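Local coordinates for protein inositol 2-dehydrogenase/D-chiro-inositol 3-dehydrogenase (Lactobacillus casei, PDB 4MIO) that oxidises myo-inositol and D-chiro-inositol to their keto derivatives, using NAD as the hydride acceptor, at residues M1-G6 against I67-V72; V30-D35 against K53-D58. All blocks are in the same frame, centred on the assembly; numbering follows the deposited sequence.

Both contacts are parallel strand pairings in the same NAD-binding Rossmann sheet, and strands 3-8 and 28-34, one from each, are neighbours in it. Contact 1 joins strand 3-8 to strand 69-72 and is largely buried; contact 2 joins strand 28-34 to the outermost strand 53-54 and is only partly buried. Their centres lie about 12 Å apart, and Ile67 CD1 meets Ala32 CB at 3.7 Å between them. In the chain, contact 2 is nested within the loop that contact 1 closes. Contact 1 combines backbone bonds with an aspartate gripping a strand amide, whereas contact 2 ends in a threonine hydroxyl, a water and an aspartate bound to NADH.

Contact 1 of 2, residues M1-G6 against I67-V72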
ATOM      1  N   MET A   1      20.082  39.690 -11.306  0.82 45.01           N
ATOM      2  CA  MET A   1      19.686  40.742 -10.398  0.82 48.78           C
ATOM      3  C   MET A   1      18.586  40.273  -9.397  0.82 46.30           C
ATOM      4  O   MET A   1      17.752  39.440  -9.728  0.82 41.65           O
ATOM      5  CB  MET A   1      19.230  41.977 -11.157  0.82 49.99           C
ATOM      6  CG  MET A   1      19.086  43.201 -10.298  0.82 52.40           C
ATOM      7  SD  MET A   1      20.702  43.903  -9.910  0.82 76.36           S
ATOM      8  CE  MET A   1      21.128  44.572 -11.512  0.82 56.41           C
ATOM      9  N   VAL A   2      18.612  40.829  -8.191  1.00 41.18           N
ATOM     10  CA  VAL A   2      17.734  40.357  -7.117  1.00 34.42           C
ATOM     11  C   VAL A   2      16.405  41.070  -7.153  1.00 29.65           C
ATOM     12  O   VAL A   2      16.361  42.243  -7.416  1.00 30.89           O
ATOM     13  CB  VAL A   2      18.399  40.553  -5.771  1.00 30.97           C
ATOM     14  CG1 VAL A   2      17.545  40.102  -4.675  1.00 29.16           C
ATOM     15  CG2 VAL A   2      19.710  39.793  -5.745  1.00 35.86           C
ATOM     16  N   VAL A   3      15.318  40.341  -6.920  1.00 21.02           N
ATOM     17  CA  VAL A   3      13.985  40.916  -6.882  1.00 21.95           C
ATOM     18  C   VAL A   3      13.728  41.554  -5.511  1.00 21.92           C
ATOM     19  O   VAL A   3      13.776  40.898  -4.509  1.00 20.65           O
ATOM     20  CB  VAL A   3      12.905  39.864  -7.155  1.00 19.61           C
ATOM     21  CG1 VAL A   3      11.521  40.433  -6.993  1.00 19.69           C
ATOM     22  CG2 VAL A   3      13.066  39.276  -8.536  1.00 20.87           C
ATOM     23  N   LYS A   4      13.484  42.849  -5.511  0.94 20.88           N
ATOM     24  CA  LYS A   4      13.219  43.573  -4.282  0.94 18.71           C
ATOM     25  C   LYS A   4      11.746  43.600  -3.942  0.94 19.73           C
ATOM     26  O   LYS A   4      10.940  44.055  -4.678  0.94 18.89           O
ATOM     27  CB  LYS A   4      13.766  44.992  -4.397  0.94 22.31           C
ATOM     28  CG  LYS A   4      15.288  45.049  -4.482  0.94 25.02           C
ATOM     29  CD  LYS A   4      15.819  46.426  -4.635  0.94 31.15           C
ATOM     30  CE  LYS A   4      17.300  46.441  -4.491  0.94 37.69           C
ATOM     31  NZ  LYS A   4      17.903  45.395  -5.326  0.94 39.98           N
ATOM     32  N   VAL A   5      11.444  43.062  -2.761  1.00 20.64           N
ATOM     33  CA  VAL A   5      10.079  42.800  -2.355  1.00 20.31           C
ATOM     34  C   VAL A   5       9.624  43.666  -1.164  1.00 20.27           C
ATOM     35  O   VAL A   5      10.343  43.857  -0.252  1.00 21.54           O
ATOM     36  CB  VAL A   5       9.925  41.293  -1.991  1.00 19.80           C
ATOM     37  CG1 VAL A   5       8.556  41.002  -1.426  1.00 22.66           C
ATOM     38  CG2 VAL A   5      10.141  40.457  -3.207  1.00 21.70           C
ATOM     39  N   GLY A   6       8.403  44.144  -1.259  1.00 20.83           N
ATOM     40  CA  GLY A   6       7.714  44.702  -0.119  1.00 21.24           C
ATOM     41  C   GLY A   6       6.599  43.789   0.389  1.00 20.06           C
ATOM     42  O   GLY A   6       5.871  43.256  -0.380  1.00 21.77           O
ATOM     43  N   ILE A  67      11.059  49.070  -5.160  1.00 23.64           N
ATOM     44  CA  ILE A  67      10.367  47.812  -4.920  1.00 22.20           C
ATOM     45  C   ILE A  67       9.814  47.244  -6.210  1.00 24.68           C
ATOM     46  O   ILE A  67       9.078  47.885  -6.881  1.00 23.57           O
ATOM     47  CB  ILE A  67       9.221  47.960  -3.907  1.00 21.78           C
ATOM     48  CG1 ILE A  67       9.726  48.402  -2.553  1.00 23.41           C
ATOM     49  CG2 ILE A  67       8.471  46.660  -3.737  1.00 23.68           C
ATOM     50  CD1 ILE A  67       8.637  48.643  -1.594  1.00 25.87           C
ATOM     51  N   ASP A  68      10.202  46.005  -6.514  1.00 21.62           N
ATOM     52  CA  ASP A  68       9.810  45.326  -7.732  1.00 20.39           C
ATOM     53  C   ASP A  68       8.451  44.617  -7.618  1.00 20.91           C
ATOM     54  O   ASP A  68       7.716  44.534  -8.541  1.00 19.06           O
ATOM     55  CB  ASP A  68      10.879  44.279  -8.114  1.00 21.08           C
ATOM     56  CG  ASP A  68      12.234  44.900  -8.399  1.00 25.75           C
ATOM     57  OD1 ASP A  68      12.252  45.864  -9.163  1.00 31.72           O
ATOM     58  OD2 ASP A  68      13.243  44.428  -7.886  1.00 22.55           O
ATOM     59  N   ALA A  69       8.204  44.074  -6.434  1.00 19.93           N
ATOM     60  CA  ALA A  69       7.029  43.296  -6.202  1.00 20.34           C
ATOM     61  C   ALA A  69       6.540  43.432  -4.753  1.00 17.50           C
ATOM     62  O   ALA A  69       7.310  43.611  -3.867  1.00 19.50           O
ATOM     63  CB  ALA A  69       7.289  41.846  -6.521  1.00 22.58           C
ATOM     64  N   VAL A  70       5.231  43.352  -4.597  1.00 20.30           N
ATOM     65  CA  VAL A  70       4.645  43.353  -3.284  1.00 19.87           C
ATOM     66  C   VAL A  70       3.899  42.058  -2.980  1.00 19.42           C
ATOM     67  O   VAL A  70       3.270  41.516  -3.828  1.00 19.83           O
ATOM     68  CB  VAL A  70       3.704  44.574  -3.044  1.00 22.31           C
ATOM     69  CG1 VAL A  70       4.492  45.853  -3.164  1.00 24.80           C
ATOM     70  CG2 VAL A  70       2.586  44.593  -3.970  1.00 20.87           C
ATOM     71  N   PHE A  71       4.020  41.629  -1.740  1.00 19.16           N
ATOM     72  CA  PHE A  71       3.240  40.518  -1.202  1.00 19.22           C
ATOM     73  C   PHE A  71       2.146  41.088  -0.302  1.00 19.08           C
ATOM     74  O   PHE A  71       2.434  41.834   0.562  1.00 20.72           O
ATOM     75  CB  PHE A  71       4.128  39.578  -0.410  1.00 18.34           C
ATOM     76  CG  PHE A  71       4.892  38.587  -1.256  1.00 20.23           C
ATOM     77  CD1 PHE A  71       5.815  39.007  -2.156  1.00 20.60           C
ATOM     78  CD2 PHE A  71       4.700  37.240  -1.117  1.00 20.70           C
ATOM     79  CE1 PHE A  71       6.503  38.124  -2.907  1.00 24.54           C
ATOM     80  CE2 PHE A  71       5.388  36.365  -1.904  1.00 22.96           C
ATOM     81  CZ  PHE A  71       6.278  36.802  -2.789  1.00 23.11           C
ATOM     82  N   VAL A  72       0.901  40.736  -0.576  1.00 19.47           N
ATOM     83  CA  VAL A  72      -0.230  41.205   0.207  1.00 18.78           C
ATOM     84  C   VAL A  72      -0.670  40.053   1.115  1.00 19.85           C
ATOM     85  O   VAL A  72      -1.218  39.106   0.651  1.00 21.83           O
ATOM     86  CB  VAL A  72      -1.383  41.647  -0.656  1.00 20.77           C
ATOM     87  CG1 VAL A  72      -2.500  42.187   0.166  1.00 22.27           C
ATOM     88  CG2 VAL A  72      -0.941  42.670  -1.631  1.00 23.29           C
TER
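Lys4 and Asp68 face each other through both backbone and side chain where strands 3-8 and 69-72 of the Rossmann fold begin to pair. The carboxylate oxygen Asp68 OD2 accepts from Lys4 N at 2.9 Å in a nearly straight bond, 171° at the hydrogen, and is met on its anti side. The torsion chi1 of -62° sets the carboxylate beside Asp68's own backbone N, from where OD2 meets Lys4 N. In return, Lys4 O takes two donors: Asp68 N at 2.8 Å and the longer Ala69 N at 3.3 Å. Lys4 is thus held at both its N-H and its carbonyl, while its ammonium leads away; NZ stays 5.4 Å from Asp68 OD2, too far for direct ion pairing.

Farther along, regular parallel pairing takes over. Gly6 N donates to Ala69 O at 2.9 Å, and Phe71 N donates to Gly6 O, so Gly6 bonds on both sides of Val70. The short strand axes approach to 4.6 Å and diverge by 35°, evidence of a twisted pair. On its other edge, strand 3-8 bonds to strand 28-34 through Val3 and Val5, which places it inside the sheet.

Packing differs between the two faces. Val3, Val5 and Ala69 share one, where Val3 and Ala69 also touch helix 279-294. Ile67 and Val70 pack against Leu61 of helix 58-62 on the other. Gly6 brings no side chain to this face, and Ile67 CG2 reaches over the backbone to within 3.5 Å of Gly6 N. Phe71, whose ring also stacks with Phe94, receives the methyl Val5 CG1 obliquely, 3.5 Å from its CD1.

Contact 2 of 2, residues V30-D35 against K53-D58; sequences VVAVTD and KVYPDD. With NAI (1,4-dihydronicotinamide adenine dinucleotide), chain E.
The second beta-alpha-beta unit of the Rossmann fold, strand 28-34, helix 38-47 and strand 53-54, closes here and leads into the adenosine-ribose site of NADH. Three parallel-sheet bonds join the strands: Lys53 N to Val31 O, Val33 N to Lys53 O and Tyr55 N to Val33 O, the last almost straight at 175°. Beyond these backbone bonds a side chain makes the next link. With chi1 at -169°, Thr34 OG1 swings beside its own carbonyl carbon and donates to Tyr55 O at 2.7 Å, from above that carbonyl's plane. Tyr55 O also accepts from a water, which in turn accepts from Asp35 N.

Ala32 CB meets the Tyr55 ring at its edge, 3.7 Å from CE2, while Lys53 CG, from the same segment as the ring, lies above one face, offset toward the rim; the phenol OH bonds to Asp64. On the sheet's other side Val33 CG2 touches Val54 CG2, and helix 38-47 covers both valines. Past the strand end, the Asp35 carboxylate grips both ribose hydroxyls, as the acidic residue after the second strand does in NAD-dependent Rossmann enzymes: NAI O2B donates to Asp35 OD1 at 2.7 Å and NAI O3B to Asp35 OD2 at 2.6 Å.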
ATOM      1  N   VAL A  30      13.679  41.041   0.927  1.00 20.78           N
ATOM      2  CA  VAL A  30      12.652  41.876   1.514  1.00 24.47           C
ATOM      3  C   VAL A  30      13.271  43.193   1.971  1.00 22.11           C
ATOM      4  O   VAL A  30      14.081  43.194   2.839  1.00 25.59           O
ATOM      5  CB  VAL A  30      11.971  41.214   2.715  1.00 23.69           C
ATOM      6  CG1 VAL A  30      10.838  42.051   3.168  1.00 25.02           C
ATOM      7  CG2 VAL A  30      11.417  39.868   2.339  1.00 28.45           C
ATOM      8  N   VAL A  31      12.875  44.279   1.321  1.00 22.10           N
ATOM      9  CA  VAL A  31      13.449  45.586   1.569  1.00 24.52           C
ATOM     10  C   VAL A  31      12.472  46.581   2.169  1.00 26.55           C
ATOM     11  O   VAL A  31      12.870  47.661   2.548  1.00 26.51           O
ATOM     12  CB  VAL A  31      14.077  46.208   0.278  1.00 23.36           C
ATOM     13  CG1 VAL A  31      15.058  45.281  -0.341  1.00 25.81           C
ATOM     14  CG2 VAL A  31      13.034  46.560  -0.684  1.00 22.07           C
ATOM     15  N   ALA A  32      11.217  46.191   2.289  1.00 23.85           N
ATOM     16  CA  ALA A  32      10.160  47.021   2.874  1.00 26.19           C
ATOM     17  C   ALA A  32       9.031  46.181   3.474  1.00 30.70           C
ATOM     18  O   ALA A  32       8.658  45.177   2.919  1.00 24.94           O
ATOM     19  CB  ALA A  32       9.600  47.940   1.880  1.00 25.06           C
ATOM     20  N   VAL A  33       8.500  46.641   4.597  1.00 27.05           N
ATOM     21  CA  VAL A  33       7.354  46.015   5.244  1.00 25.20           C
ATOM     22  C   VAL A  33       6.377  47.071   5.747  1.00 30.25           C
ATOM     23  O   VAL A  33       6.750  48.194   5.947  1.00 28.76           O
ATOM     24  CB  VAL A  33       7.752  45.133   6.439  1.00 28.01           C
ATOM     25  CG1 VAL A  33       8.600  44.005   6.010  1.00 28.19           C
ATOM     26  CG2 VAL A  33       8.482  45.945   7.490  1.00 30.82           C
ATOM     27  N   THR A  34       5.139  46.679   5.909  1.00 26.36           N
ATOM     28  CA  THR A  34       4.135  47.494   6.569  1.00 28.76           C
ATOM     29  C   THR A  34       3.073  46.611   7.239  1.00 32.08           C
ATOM     30  O   THR A  34       2.738  45.579   6.748  1.00 26.71           O
ATOM     31  CB  THR A  34       3.484  48.535   5.632  1.00 27.00           C
ATOM     32  OG1 THR A  34       2.707  49.441   6.398  1.00 31.57           O
ATOM     33  CG2 THR A  34       2.616  47.930   4.626  1.00 27.82           C
ATOM     34  N   ASP A  35       2.527  47.097   8.349  1.00 27.84           N
ATOM     35  CA  ASP A  35       1.491  46.398   9.091  1.00 29.26           C
ATOM     36  C   ASP A  35       0.727  47.454   9.921  1.00 31.04           C
ATOM     37  O   ASP A  35       1.335  48.375  10.365  1.00 32.90           O
ATOM     38  CB  ASP A  35       2.133  45.348   9.984  1.00 29.86           C
ATOM     39  CG  ASP A  35       1.143  44.340  10.521  1.00 32.72           C
ATOM     40  OD1 ASP A  35       0.298  44.720  11.313  1.00 31.62           O
ATOM     41  OD2 ASP A  35       1.200  43.178  10.117  1.00 29.79           O
ATOM     42  N   LYS A  53      12.942  48.982   5.233  0.82 29.08           N
ATOM     43  CA  LYS A  53      12.250  50.127   5.738  0.82 30.05           C
ATOM     44  C   LYS A  53      10.884  49.704   6.228  0.82 34.54           C
ATOM     45  O   LYS A  53      10.206  48.934   5.585  0.82 32.08           O
ATOM     46  CB  LYS A  53      12.121  51.157   4.628  0.82 33.27           C
ATOM     47  CG  LYS A  53      11.258  52.381   4.908  0.82 38.19           C
ATOM     48  CD  LYS A  53      11.926  53.374   5.860  0.82 42.26           C
ATOM     49  CE  LYS A  53      11.527  54.846   5.650  0.82 39.29           C
ATOM     50  NZ  LYS A  53      10.092  55.133   5.823  0.82 43.44           N
ATOM     51  N   VAL A  54      10.484  50.229   7.373  1.00 31.78           N
ATOM     52  CA  VAL A  54       9.132  50.045   7.850  1.00 28.47           C
ATOM     53  C   VAL A  54       8.296  51.237   7.448  1.00 32.37           C
ATOM     54  O   VAL A  54       8.587  52.322   7.856  1.00 37.74           O
ATOM     55  CB  VAL A  54       9.074  49.826   9.362  1.00 32.63           C
ATOM     56  CG1 VAL A  54       7.707  49.705   9.797  1.00 34.05           C
ATOM     57  CG2 VAL A  54       9.814  48.607   9.734  1.00 28.32           C
ATOM     58  N   TYR A  55       7.286  51.024   6.638  1.00 32.02           N
ATOM     59  CA  TYR A  55       6.416  52.050   6.144  1.00 32.76           C
ATOM     60  C   TYR A  55       5.123  52.131   6.976  1.00 38.27           C
ATOM     61  O   TYR A  55       4.611  51.132   7.424  1.00 35.00           O
ATOM     62  CB  TYR A  55       6.069  51.807   4.676  1.00 32.46           C
ATOM     63  CG  TYR A  55       7.166  52.189   3.740  1.00 34.22           C
ATOM     64  CD1 TYR A  55       7.339  53.482   3.349  1.00 33.74           C
ATOM     65  CD2 TYR A  55       8.013  51.242   3.230  1.00 32.90           C
ATOM     66  CE1 TYR A  55       8.339  53.842   2.507  1.00 35.27           C
ATOM     67  CE2 TYR A  55       9.027  51.581   2.389  1.00 36.65           C
ATOM     68  CZ  TYR A  55       9.183  52.888   2.022  1.00 38.69           C
ATOM     69  OH  TYR A  55      10.193  53.229   1.182  1.00 38.34           O
ATOM     70  N   PRO A  56       4.598  53.347   7.178  1.00 36.42           N
ATOM     71  CA  PRO A  56       3.399  53.524   8.024  1.00 35.66           C
ATOM     72  C   PRO A  56       2.156  52.882   7.456  1.00 33.86           C
ATOM     73  O   PRO A  56       1.259  52.521   8.180  1.00 38.71           O
ATOM     74  CB  PRO A  56       3.230  55.052   8.075  1.00 32.69           C
ATOM     75  CG  PRO A  56       4.017  55.567   6.871  1.00 37.50           C
ATOM     76  CD  PRO A  56       5.150  54.630   6.699  1.00 35.10           C
ATOM     77  N   ASP A  57       2.094  52.738   6.144  1.00 32.69           N
ATOM     78  CA  ASP A  57       0.938  52.160   5.506  1.00 34.87           C
ATOM     79  C   ASP A  57       1.262  51.578   4.113  1.00 33.73           C
ATOM     80  O   ASP A  57       2.368  51.719   3.641  1.00 31.94           O
ATOM     81  CB  ASP A  57      -0.189  53.188   5.418  1.00 35.46           C
ATOM     82  CG  ASP A  57       0.101  54.269   4.422  1.00 38.98           C
ATOM     83  OD1 ASP A  57       1.277  54.631   4.260  1.00 37.22           O
ATOM     84  OD2 ASP A  57      -0.851  54.696   3.760  1.00 42.75           O
ATOM     85  N   ASP A  58       0.275  50.981   3.471  1.00 31.94           N
ATOM     86  CA  ASP A  58       0.488  50.403   2.168  1.00 31.88           C
ATOM     87  C   ASP A  58       0.733  51.457   1.103  1.00 35.69           C
ATOM     88  O   ASP A  58       1.478  51.245   0.185  1.00 32.77           O
ATOM     89  CB  ASP A  58      -0.659  49.445   1.780  1.00 30.66           C
ATOM     90  CG  ASP A  58      -2.009  50.077   1.853  1.00 38.66           C
ATOM     91  OD1 ASP A  58      -2.115  51.171   2.397  1.00 37.81           O
ATOM     92  OD2 ASP A  58      -2.985  49.481   1.362  1.00 37.25           O
TER
HETATM   93  PA  NAI E 401      -2.627  37.172  10.722  1.00 25.93           P
HETATM   94  O1A NAI E 401      -3.750  37.788  11.364  1.00 28.64           O
HETATM   95  O2A NAI E 401      -1.668  36.485  11.462  1.00 21.52           O
HETATM   96  O5B NAI E 401      -1.799  38.290  10.013  1.00 24.55           O
HETATM   97  C5B NAI E 401      -2.333  39.337   9.309  1.00 27.36           C
HETATM   98  C4B NAI E 401      -1.481  40.599   9.487  1.00 26.40           C
HETATM   99  O4B NAI E 401      -1.976  41.640   8.690  1.00 30.54           O
HETATM  100  C3B NAI E 401      -1.582  41.186  10.883  1.00 26.75           C
HETATM  101  O3B NAI E 401      -0.316  41.410  11.377  1.00 28.14           O
HETATM  102  C2B NAI E 401      -2.372  42.456  10.722  1.00 28.17           C
HETATM  103  O2B NAI E 401      -2.062  43.412  11.703  1.00 30.95           O
HETATM  104  C1B NAI E 401      -1.950  42.893   9.367  1.00 27.96           C
HETATM  105  N9A NAI E 401      -2.935  43.706   8.694  1.00 27.60           N
HETATM  106  C8A NAI E 401      -4.230  43.602   8.737  1.00 26.82           C
HETATM  107  N7A NAI E 401      -4.806  44.460   7.917  1.00 31.36           N
HETATM  108  C5A NAI E 401      -3.847  45.156   7.344  1.00 28.78           C
HETATM  109  C6A NAI E 401      -3.742  46.235   6.379  1.00 29.70           C
HETATM  110  N6A NAI E 401      -4.778  46.820   5.815  1.00 30.75           N
HETATM  111  N1A NAI E 401      -2.525  46.619   6.032  1.00 29.27           N
HETATM  112  C2A NAI E 401      -1.466  46.101   6.547  1.00 27.60           C
HETATM  113  N3A NAI E 401      -1.482  45.139   7.437  1.00 28.55           N
HETATM  114  C4A NAI E 401      -2.634  44.635   7.849  1.00 28.14           C
HETATM  115  O3  NAI E 401      -3.289  36.319   9.549  1.00 24.40           O
HETATM  116  PN  NAI E 401      -2.533  35.307   8.535  1.00 25.19           P
HETATM  117  O1N NAI E 401      -2.801  33.933   8.925  1.00 27.59           O
HETATM  118  O2N NAI E 401      -1.143  35.621   8.465  1.00 25.11           O
HETATM  119  O5D NAI E 401      -3.247  35.428   7.202  1.00 22.48           O
HETATM  120  C5D NAI E 401      -2.943  36.480   6.324  1.00 22.62           C
HETATM  121  C4D NAI E 401      -3.505  36.181   4.958  1.00 24.10           C
HETATM  122  O4D NAI E 401      -2.903  34.996   4.497  1.00 32.79           O
HETATM  123  C3D NAI E 401      -4.975  35.888   4.997  1.00 23.85           C
HETATM  124  O3D NAI E 401      -5.509  36.395   3.809  1.00 27.09           O
HETATM  125  C2D NAI E 401      -5.022  34.375   4.988  1.00 22.69           C
HETATM  126  O2D NAI E 401      -6.198  34.015   4.372  1.00 25.08           O
HETATM  127  C1D NAI E 401      -3.870  34.067   4.075  1.00 24.08           C
HETATM  128  N1N NAI E 401      -3.407  32.698   4.268  1.00 24.19           N
HETATM  129  C2N NAI E 401      -3.321  31.841   3.273  1.00 23.35           C
HETATM  130  C3N NAI E 401      -2.913  30.537   3.437  1.00 25.70           C
HETATM  131  C7N NAI E 401      -2.843  29.572   2.273  1.00 27.14           C
HETATM  132  O7N NAI E 401      -2.837  28.405   2.505  1.00 25.84           O
HETATM  133  N7N NAI E 401      -2.805  30.060   1.066  1.00 24.54           N
HETATM  134  C4N NAI E 401      -2.468  30.056   4.772  1.00 24.99           C
HETATM  135  C5N NAI E 401      -2.581  31.102   5.750  1.00 27.28           C
HETATM  136  C6N NAI E 401      -3.023  32.348   5.439  1.00 22.39           C
HETATM  137  O   HOH W   1       3.987  49.443   9.536  1.00 33.78           O